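Local coordinates for YaeQ family protein (Pseudomonas syringae pv. tomato, PDB 2OT9) that is of unknown function but belongs to the PDDEXK nuclease-like clan and, in the crystal, holds a meso-tartaric acid molecule in a pocket, at residues E66-E71 and I82-P87. Numbering follows the deposited sequence.
Sequences EPALWE and IEVGQP. With SRT (S,R meso-tartaric acid), chain C.
A classic beta bulge interrupts the pairing of the two strands of the hairpin 69-72/78-84, where Ala68 and Leu69 both face Ile82. Leu69 and Ile82 form an antiparallel hydrogen-bonded pair: Leu69 N donates to Ile82 O at 3.0 Å, nearly straight at 167°, and Ile82 N returns a bond of 2.8 Å to Leu69 O. Their side chains share one face of the sheet and cross obliquely. With CG1 beside the backbone N (chi1 -49°), Ile82 sends its CG2 branch to Leu69 CD1, 4.0 Å away; helix 37-49 packs against Leu69. The extra residue, Ala68, turns its CB toward Val84 CG1, 4.1 Å away.

Beyond the bulge, Glu83 starts away from segment 66-71, but a bend at chi2 (-70°) folds its carboxylate back against Pro67 CA. There Ala68 N makes a long, bent bond of 3.3 Å to Glu83 OE1, from above the carboxylate plane, while Glu83 OE2 is held by Trp81 and by a salt bridge to Arg91, a tartrate-pocket residue. The same strand enters that pocket: Val84 O accepts a 2.7 Å bond from tartrate O3, and Gln86 N donates to tartrate O1. The bulged hairpin, interior to the mixed sheet, thus leads into the crystal's tartrate-binding loop, in a protein assigned to the PDDEXK clan.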
loop_
_atom_site.group_PDB
_atom_site.type_symbol
_atom_site.label_atom_id
_atom_site.label_comp_id
_atom_site.label_asym_id
_atom_site.label_seq_id
_atom_site.Cartn_x
_atom_site.Cartn_y
_atom_site.Cartn_z
ATOM N N GLU A 66 14.031 4.516 0.619
ATOM C CA GLU A 66 12.865 4.306 1.480
ATOM C C GLU A 66 11.708 3.633 0.717
ATOM O O GLU A 66 11.596 3.780 -0.488
ATOM C CB GLU A 66 12.394 5.627 2.101
ATOM C CG GLU A 66 13.383 6.231 3.114
ATOM C CD GLU A 66 12.723 7.128 4.153
ATOM O OE1 GLU A 66 11.466 7.208 4.205
ATOM O OE2 GLU A 66 13.475 7.736 4.948
ATOM N N PRO A 67 10.869 2.848 1.417
ATOM C CA PRO A 67 9.683 2.272 0.783
ATOM C C PRO A 67 8.507 3.243 0.829
ATOM O O PRO A 67 8.608 4.307 1.443
ATOM C CB PRO A 67 9.374 1.070 1.666
ATOM C CG PRO A 67 9.867 1.488 3.038
ATOM C CD PRO A 67 11.012 2.433 2.826
ATOM N N ALA A 68 7.390 2.846 0.224
ATOM C CA ALA A 68 6.126 3.550 0.339
ATOM C C ALA A 68 5.624 3.506 1.782
ATOM O O ALA A 68 5.173 4.523 2.323
ATOM C CB ALA A 68 5.111 2.929 -0.604
ATOM N N LEU A 69 5.740 2.332 2.415
ATOM C CA LEU A 69 5.426 2.192 3.840
ATOM C C LEU A 69 6.370 1.190 4.507
ATOM O O LEU A 69 6.884 0.259 3.858
ATOM C CB LEU A 69 3.980 1.730 4.055
ATOM C CG LEU A 69 2.774 2.418 3.409
ATOM C CD1 LEU A 69 2.536 1.901 1.988
ATOM C CD2 LEU A 69 1.526 2.161 4.259
ATOM N N TRP A 70 6.595 1.364 5.805
ATOM C CA TRP A 70 7.355 0.372 6.552
ATOM C C TRP A 70 6.984 0.303 8.017
ATOM O O TRP A 70 6.584 1.293 8.624
ATOM C CB TRP A 70 8.886 0.509 6.393
ATOM C CG TRP A 70 9.465 1.873 6.571
ATOM C CD1 TRP A 70 8.817 3.006 6.984
ATOM C CD2 TRP A 70 10.838 2.252 6.359
ATOM N NE1 TRP A 70 9.699 4.063 7.023
ATOM C CE2 TRP A 70 10.940 3.630 6.640
ATOM C CE3 TRP A 70 11.983 1.561 5.945
ATOM C CZ2 TRP A 70 12.147 4.331 6.527
ATOM C CZ3 TRP A 70 13.189 2.261 5.833
ATOM C CH2 TRP A 70 13.258 3.629 6.124
ATOM N N GLU A 71 7.089 -0.902 8.559
ATOM C CA GLU A 71 6.919 -1.128 9.979
ATOM C C GLU A 71 8.301 -1.464 10.526
ATOM O O GLU A 71 8.956 -2.390 10.036
ATOM C CB GLU A 71 5.957 -2.295 10.193
ATOM C CG GLU A 71 5.633 -2.624 11.646
ATOM C CD GLU A 71 4.892 -3.948 11.796
ATOM O OE1 GLU A 71 4.272 -4.422 10.825
ATOM O OE2 GLU A 71 4.923 -4.521 12.898
ATOM N N ILE A 82 6.942 -2.232 2.528
ATOM C CA ILE A 82 5.833 -2.211 1.575
ATOM C C ILE A 82 6.078 -1.252 0.421
ATOM O O ILE A 82 6.271 -0.048 0.627
ATOM C CB ILE A 82 4.507 -1.831 2.267
ATOM C CG1 ILE A 82 4.320 -2.673 3.535
ATOM C CG2 ILE A 82 3.317 -2.008 1.301
ATOM C CD1 ILE A 82 3.044 -2.386 4.355
ATOM N N GLU A 83 6.031 -1.771 -0.800
ATOM C CA GLU A 83 6.073 -0.899 -1.977
ATOM C C GLU A 83 4.718 -0.847 -2.666
ATOM O O GLU A 83 3.846 -1.685 -2.416
ATOM C CB GLU A 83 7.123 -1.399 -2.977
ATOM C CG GLU A 83 8.561 -1.380 -2.449
ATOM C CD GLU A 83 9.151 0.036 -2.256
ATOM O OE1 GLU A 83 8.420 1.070 -2.310
ATOM O OE2 GLU A 83 10.368 0.106 -2.027
ATOM N N VAL A 84 4.550 0.143 -3.536
ATOM C CA VAL A 84 3.362 0.235 -4.387
ATOM C C VAL A 84 3.812 0.482 -5.832
ATOM O O VAL A 84 4.886 1.042 -6.064
ATOM C CB VAL A 84 2.337 1.320 -3.911
ATOM C CG1 VAL A 84 1.955 1.109 -2.420
ATOM C CG2 VAL A 84 2.873 2.718 -4.129
ATOM N N GLY A 85 3.002 0.064 -6.788
ATOM C CA GLY A 85 3.304 0.337 -8.200
ATOM C C GLY A 85 4.019 -0.826 -8.866
ATOM O O GLY A 85 3.642 -1.984 -8.669
ATOM N N GLN A 86 5.073 -0.521 -9.621
ATOM C CA GLN A 86 5.739 -1.521 -10.448
ATOM C C GLN A 86 7.264 -1.500 -10.256
ATOM O O GLN A 86 7.999 -1.244 -11.214
ATOM C CB GLN A 86 5.360 -1.309 -11.925
ATOM C CG GLN A 86 3.862 -1.537 -12.202
ATOM C CD GLN A 86 3.463 -1.336 -13.648
ATOM O OE1 GLN A 86 4.296 -1.374 -14.558
ATOM N NE2 GLN A 86 2.173 -1.108 -13.870
ATOM N N PRO A 87 7.749 -1.780 -9.026
ATOM C CA PRO A 87 9.211 -1.846 -8.837
ATOM C C PRO A 87 9.774 -3.039 -9.605
ATOM O O PRO A 87 9.050 -4.019 -9.823
ATOM C CB PRO A 87 9.368 -2.066 -7.330
ATOM C CG PRO A 87 8.074 -2.707 -6.896
ATOM C CD PRO A 87 7.010 -2.101 -7.782
HETATM O O1 SRT C . 5.987 1.997 -9.397
HETATM O O11 SRT C . 7.967 2.288 -10.268
HETATM C C1 SRT C . 7.136 2.460 -9.356
HETATM C C2 SRT C . 7.490 3.237 -8.114
HETATM O O2 SRT C . 8.057 4.540 -8.322
HETATM C C3 SRT C . 8.399 2.346 -7.299
HETATM O O3 SRT C . 7.493 1.455 -6.643
HETATM C C4 SRT C . 9.254 3.132 -6.324
HETATM O O4 SRT C . 8.777 4.083 -5.646
HETATM O O41 SRT C . 10.451 2.791 -6.228
#